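Side-chain contacts in thiamine pyrophosphokinase (Saccharomyces cerevisiae, PDB 1IG0), which transfers a pyrophosphate group from ATP to thiamine, making the cofactor thiamine diphosphate and AMP, and is the sole enzyme of yeast able to do so: residues 42-47 / 125-130; 60-65 / 185-190. All blocks are in the same frame, centred on the assembly; numbering follows the deposited sequence.

Contact 1 (42-47 / 125-130); sequences LILNQK and TDFTKC. With VIB (3-(4-amino-2-methyl-pyrimidin-5-ylmethyl)-5-(2-hydroxy-ethyl)-4-methyl-thiazol-3-ium), chain D.
Leu-42 near the end of strand 38-43 and Leu-44 just beyond it meet the first turn of helix 126-139 through Phe-127 and Cys-130. Thr-125 stands ahead of that turn as its N-cap: OG1 accepts from Thr-128 N over 3.1 Å, nearly straight at 165°. A threonine suits the post, because its hydroxyl serves the open helix end while CG2 lies 3.5 Å from O1, the hydroxyl of the bound thiamine, in a site shared with the second subunit. Phe-127 swings its ring toward the strand, CG roughly anti to the backbone N (chi1 -157°). Leu-42 CD2 sits over one face, shifted toward the rim, as a CH-pi contact 4.1 Å from the ring centroid. Leu-44 reaches another part of the ring, its CD1 3.5 Å from Phe-127 CE1. One turn on, Cys-130 puts SG 3.8 Å from Leu-42 CD1; a small, weakly polar thiol suits this apolar spot. Ser-202 and Gln-205 of helix 196-212 also touch the ring. Branched leucines and a flat ring make the seam apolar, implying that close packing joins helix to sheet, while Thr-125 lays CA and CG2 against the thiamine.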
# COMPACT_ATOMS: atom_id res chain seq x y z
N LEU B 42 18.28 -2.22 -4.41
CA LEU B 42 18.09 -1.68 -3.07
C LEU B 42 17.22 -2.59 -2.23
O LEU B 42 16.09 -2.91 -2.60
CB LEU B 42 17.45 -0.29 -3.15
CG LEU B 42 17.04 0.37 -1.83
CD1 LEU B 42 18.25 0.54 -0.93
CD2 LEU B 42 16.39 1.72 -2.14
N ILE B 43 17.75 -3.01 -1.08
CA ILE B 43 17.01 -3.88 -0.17
C ILE B 43 16.57 -3.08 1.04
O ILE B 43 17.40 -2.56 1.79
CB ILE B 43 17.87 -5.06 0.30
CG1 ILE B 43 18.40 -5.83 -0.90
CG2 ILE B 43 17.04 -5.99 1.19
CD1 ILE B 43 19.33 -6.99 -0.54
N LEU B 44 15.26 -2.97 1.23
CA LEU B 44 14.71 -2.24 2.35
C LEU B 44 14.42 -3.18 3.52
O LEU B 44 14.42 -4.40 3.36
CB LEU B 44 13.45 -1.49 1.92
CG LEU B 44 13.76 -0.46 0.82
CD1 LEU B 44 12.48 0.13 0.26
CD2 LEU B 44 14.66 0.62 1.38
N ASN B 45 14.18 -2.61 4.70
CA ASN B 45 13.95 -3.41 5.90
C ASN B 45 12.60 -4.11 6.01
O ASN B 45 11.68 -3.64 6.69
CB ASN B 45 14.19 -2.55 7.15
CG ASN B 45 14.13 -3.36 8.43
OD1 ASN B 45 14.47 -4.55 8.44
ND2 ASN B 45 13.70 -2.73 9.51
N GLN B 46 12.50 -5.25 5.33
CA GLN B 46 11.30 -6.08 5.35
C GLN B 46 11.77 -7.49 5.01
O GLN B 46 12.75 -7.67 4.29
CB GLN B 46 10.28 -5.61 4.30
CG GLN B 46 9.02 -6.48 4.24
CD GLN B 46 7.95 -5.91 3.33
OE1 GLN B 46 6.93 -6.56 3.08
NE2 GLN B 46 8.16 -4.70 2.83
N LYS B 47 11.09 -8.49 5.56
CA LYS B 47 11.46 -9.88 5.30
C LYS B 47 11.50 -10.15 3.80
O LYS B 47 10.56 -9.81 3.08
CB LYS B 47 10.47 -10.83 5.97
CG LYS B 47 10.83 -12.30 5.83
CD LYS B 47 9.79 -13.18 6.52
CE LYS B 47 10.14 -14.66 6.40
NZ LYS B 47 11.44 -14.98 7.07
N THR B 125 14.22 9.46 5.96
CA THR B 125 14.01 8.02 6.02
C THR B 125 15.28 7.30 5.59
O THR B 125 16.19 7.90 5.02
CB THR B 125 12.87 7.60 5.08
OG1 THR B 125 13.22 7.94 3.74
CG2 THR B 125 11.57 8.31 5.48
N ASP B 126 15.34 6.00 5.87
CA ASP B 126 16.50 5.22 5.47
C ASP B 126 16.52 5.19 3.94
O ASP B 126 17.58 5.12 3.33
CB ASP B 126 16.42 3.79 6.01
CG ASP B 126 16.64 3.73 7.51
OD1 ASP B 126 17.53 4.43 8.02
OD2 ASP B 126 15.92 2.96 8.18
N PHE B 127 15.34 5.25 3.34
CA PHE B 127 15.22 5.23 1.89
C PHE B 127 15.94 6.45 1.31
O PHE B 127 16.75 6.32 0.39
CB PHE B 127 13.74 5.26 1.48
CG PHE B 127 13.48 4.71 0.10
CD1 PHE B 127 12.53 3.72 -0.10
CD2 PHE B 127 14.19 5.19 -1.00
CE1 PHE B 127 12.29 3.20 -1.37
CE2 PHE B 127 13.95 4.68 -2.28
CZ PHE B 127 13.00 3.68 -2.46
N THR B 128 15.65 7.63 1.85
CA THR B 128 16.29 8.85 1.37
C THR B 128 17.79 8.79 1.62
O THR B 128 18.58 9.26 0.79
CB THR B 128 15.71 10.10 2.08
OG1 THR B 128 14.33 10.24 1.73
CG2 THR B 128 16.47 11.35 1.64
N LYS B 129 18.19 8.21 2.74
CA LYS B 129 19.61 8.08 3.06
C LYS B 129 20.28 7.20 1.99
O LYS B 129 21.40 7.46 1.56
CB LYS B 129 19.79 7.44 4.44
CG LYS B 129 19.35 8.31 5.61
CD LYS B 129 19.58 7.59 6.94
CE LYS B 129 19.29 8.49 8.13
NZ LYS B 129 17.86 8.90 8.21
N CYS B 130 19.56 6.17 1.56
CA CYS B 130 20.07 5.25 0.56
C CYS B 130 20.21 5.87 -0.83
O CYS B 130 21.27 5.76 -1.45
CB CYS B 130 19.18 4.01 0.47
SG CYS B 130 19.31 2.90 1.89
CM2 VIB D . 6.63 15.79 10.57
N4A VIB D . 11.04 13.94 11.87
CM4 VIB D . 11.58 8.89 12.90
O1 VIB D . 12.19 6.80 8.54
C7 VIB D . 12.46 6.55 9.92
C6 VIB D . 13.19 7.78 10.53
C2 VIB D . 10.93 10.90 9.98
S1 VIB D . 12.02 9.93 8.94
C5 VIB D . 12.27 8.99 10.46
C4 VIB D . 11.55 9.49 11.50
N3 VIB D . 10.85 10.52 11.18
C7A VIB D . 9.97 11.25 12.14
C4A VIB D . 9.67 13.73 11.62
N3A VIB D . 8.86 14.82 11.24
C2A VIB D . 7.50 14.63 10.98
N1A VIB D . 6.94 13.35 11.10
C6A VIB D . 7.74 12.25 11.48
C5A VIB D . 9.11 12.43 11.74

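Contact 2 (60-65 / 185-190); sequences KLHDLK and SLLALG
In the beta-alpha-beta unit that joins the parallel neighbours 38-43 and 64-68 through helix 52-61, the connection after the helix brings His-62 down onto strand 184-189, in the parallel part of the central mixed sheet. Its imidazole meets Leu-187 at about a right angle: NE2 lies 3.6 Å from Leu-187 CB, and CE1 lies 3.7 Å from Leu-187 CD2. The leucine has CG anti to its backbone N (chi1 -172°), and it offers CB and one branch methyl to the CE1-NE2 part of the ring, CB approaching obliquely. Histidine fits because it combines a flat, partly apolar surface with two nitrogens that can be satisfied separately in a buried place. ND1 is hydrogen-bonded to Ile-58 O in the preceding helix. NE2 bonds a water lying in the ring plane at the edge, 2.8 Å away, and Ser-185 OG holds the same water at 2.7 Å. The small serine thus reaches the ring through the water. Bonds at both nitrogens should limit rotation of the imidazole. Lys-65 NZ closes the connection with two hydrogen bonds, to His-62 O (2.8 Å) and, from above the carbonyl plane, to Asp-63 O (2.9 Å). Pro-33 packs against both His-62 and Ser-185. Such packing of a helix-strand connection against a sheet face belongs to the alpha-beta-alpha sandwich of the catalytic domain.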
# COMPACT_ATOMS: atom_id res chain seq x y z
N LYS B 60 22.75 -10.50 -9.98
CA LYS B 60 23.77 -10.52 -11.03
C LYS B 60 23.51 -9.43 -12.07
O LYS B 60 24.45 -8.91 -12.68
CB LYS B 60 23.80 -11.89 -11.71
CG LYS B 60 24.94 -12.07 -12.70
CD LYS B 60 24.97 -13.49 -13.26
CE LYS B 60 26.19 -13.72 -14.14
NZ LYS B 60 26.23 -12.78 -15.30
N LEU B 61 22.24 -9.08 -12.27
CA LEU B 61 21.87 -8.07 -13.25
C LEU B 61 22.08 -6.63 -12.78
O LEU B 61 21.97 -5.69 -13.57
CB LEU B 61 20.41 -8.25 -13.66
CG LEU B 61 20.10 -9.43 -14.59
CD1 LEU B 61 18.59 -9.53 -14.80
CD2 LEU B 61 20.81 -9.23 -15.91
N HIS B 62 22.37 -6.45 -11.50
CA HIS B 62 22.60 -5.11 -10.97
C HIS B 62 24.01 -4.96 -10.43
O HIS B 62 24.58 -5.90 -9.88
CB HIS B 62 21.56 -4.79 -9.89
CG HIS B 62 20.16 -4.70 -10.41
ND1 HIS B 62 19.45 -5.81 -10.81
CD2 HIS B 62 19.37 -3.64 -10.66
CE1 HIS B 62 18.28 -5.43 -11.28
NE2 HIS B 62 18.20 -4.12 -11.20
N ASP B 63 24.57 -3.77 -10.59
CA ASP B 63 25.92 -3.48 -10.15
C ASP B 63 26.05 -3.27 -8.64
O ASP B 63 26.63 -4.09 -7.94
CB ASP B 63 26.46 -2.26 -10.90
CG ASP B 63 27.83 -1.82 -10.42
OD1 ASP B 63 28.62 -2.69 -9.99
OD2 ASP B 63 28.13 -0.61 -10.49
N LEU B 64 25.50 -2.16 -8.15
CA LEU B 64 25.56 -1.84 -6.73
C LEU B 64 24.41 -2.46 -5.93
O LEU B 64 23.29 -2.56 -6.42
CB LEU B 64 25.54 -0.32 -6.54
CG LEU B 64 25.75 0.20 -5.11
CD1 LEU B 64 27.19 -0.00 -4.70
CD2 LEU B 64 25.40 1.68 -5.05
N LYS B 65 24.71 -2.88 -4.71
CA LYS B 65 23.71 -3.45 -3.82
C LYS B 65 23.77 -2.70 -2.50
O LYS B 65 24.82 -2.62 -1.86
CB LYS B 65 23.96 -4.94 -3.56
CG LYS B 65 23.75 -5.84 -4.76
CD LYS B 65 24.96 -5.86 -5.67
CE LYS B 65 24.75 -6.79 -6.86
NZ LYS B 65 25.99 -6.92 -7.67
N SER B 185 19.39 2.63 -13.00
CA SER B 185 18.26 1.72 -12.94
C SER B 185 18.22 1.18 -11.51
O SER B 185 19.11 0.43 -11.09
CB SER B 185 18.44 0.57 -13.93
OG SER B 185 17.31 -0.28 -13.93
N LEU B 186 17.18 1.56 -10.78
CA LEU B 186 17.03 1.15 -9.38
C LEU B 186 15.86 0.21 -9.13
O LEU B 186 14.70 0.55 -9.37
CB LEU B 186 16.88 2.41 -8.52
CG LEU B 186 16.68 2.28 -7.01
CD1 LEU B 186 17.90 1.64 -6.37
CD2 LEU B 186 16.42 3.66 -6.42
N LEU B 187 16.17 -1.00 -8.66
CA LEU B 187 15.15 -2.00 -8.36
C LEU B 187 15.13 -2.16 -6.84
O LEU B 187 16.16 -2.46 -6.23
CB LEU B 187 15.50 -3.33 -9.03
CG LEU B 187 14.43 -4.42 -8.97
CD1 LEU B 187 13.17 -3.96 -9.70
CD2 LEU B 187 14.96 -5.70 -9.59
N ALA B 188 13.97 -1.96 -6.23
CA ALA B 188 13.86 -2.05 -4.78
C ALA B 188 13.04 -3.23 -4.27
O ALA B 188 11.99 -3.57 -4.82
CB ALA B 188 13.29 -0.75 -4.22
N LEU B 189 13.54 -3.85 -3.20
CA LEU B 189 12.88 -4.99 -2.57
C LEU B 189 12.48 -4.61 -1.14
O LEU B 189 13.24 -3.93 -0.45
CB LEU B 189 13.82 -6.20 -2.53
CG LEU B 189 14.28 -6.84 -3.84
CD1 LEU B 189 15.35 -7.89 -3.55
CD2 LEU B 189 13.09 -7.48 -4.54
N GLY B 190 11.30 -5.05 -0.72
CA GLY B 190 10.84 -4.78 0.63
C GLY B 190 10.31 -3.40 0.99
O GLY B 190 10.20 -3.08 2.17
O HOH W 1 16.47 -2.32 -12.45

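Overall arrangement
From the N terminus, strand 38-43 supplies the first half of contact 1; the chain then runs through helix 52-61 into 60-65, the first half of contact 2. Helix 126-139 closes the first loop, joining 125-130 back to 42-47 across 77 intervening residues, and strand 184-189 closes the second across 119. The two loops therefore cross, the segments alternating along the chain. Their centres lie about 12 Å apart, and strand 38-43, flanked by 64-68 and 184-189 in the sheet, links them directly: Leu-42 O lies 2.8 Å from Leu-189 N, a probable hydrogen bond. On opposite faces of the sheet, contact 1 ties it to helix 126-139 and contact 2 to the connection after helix 52-61.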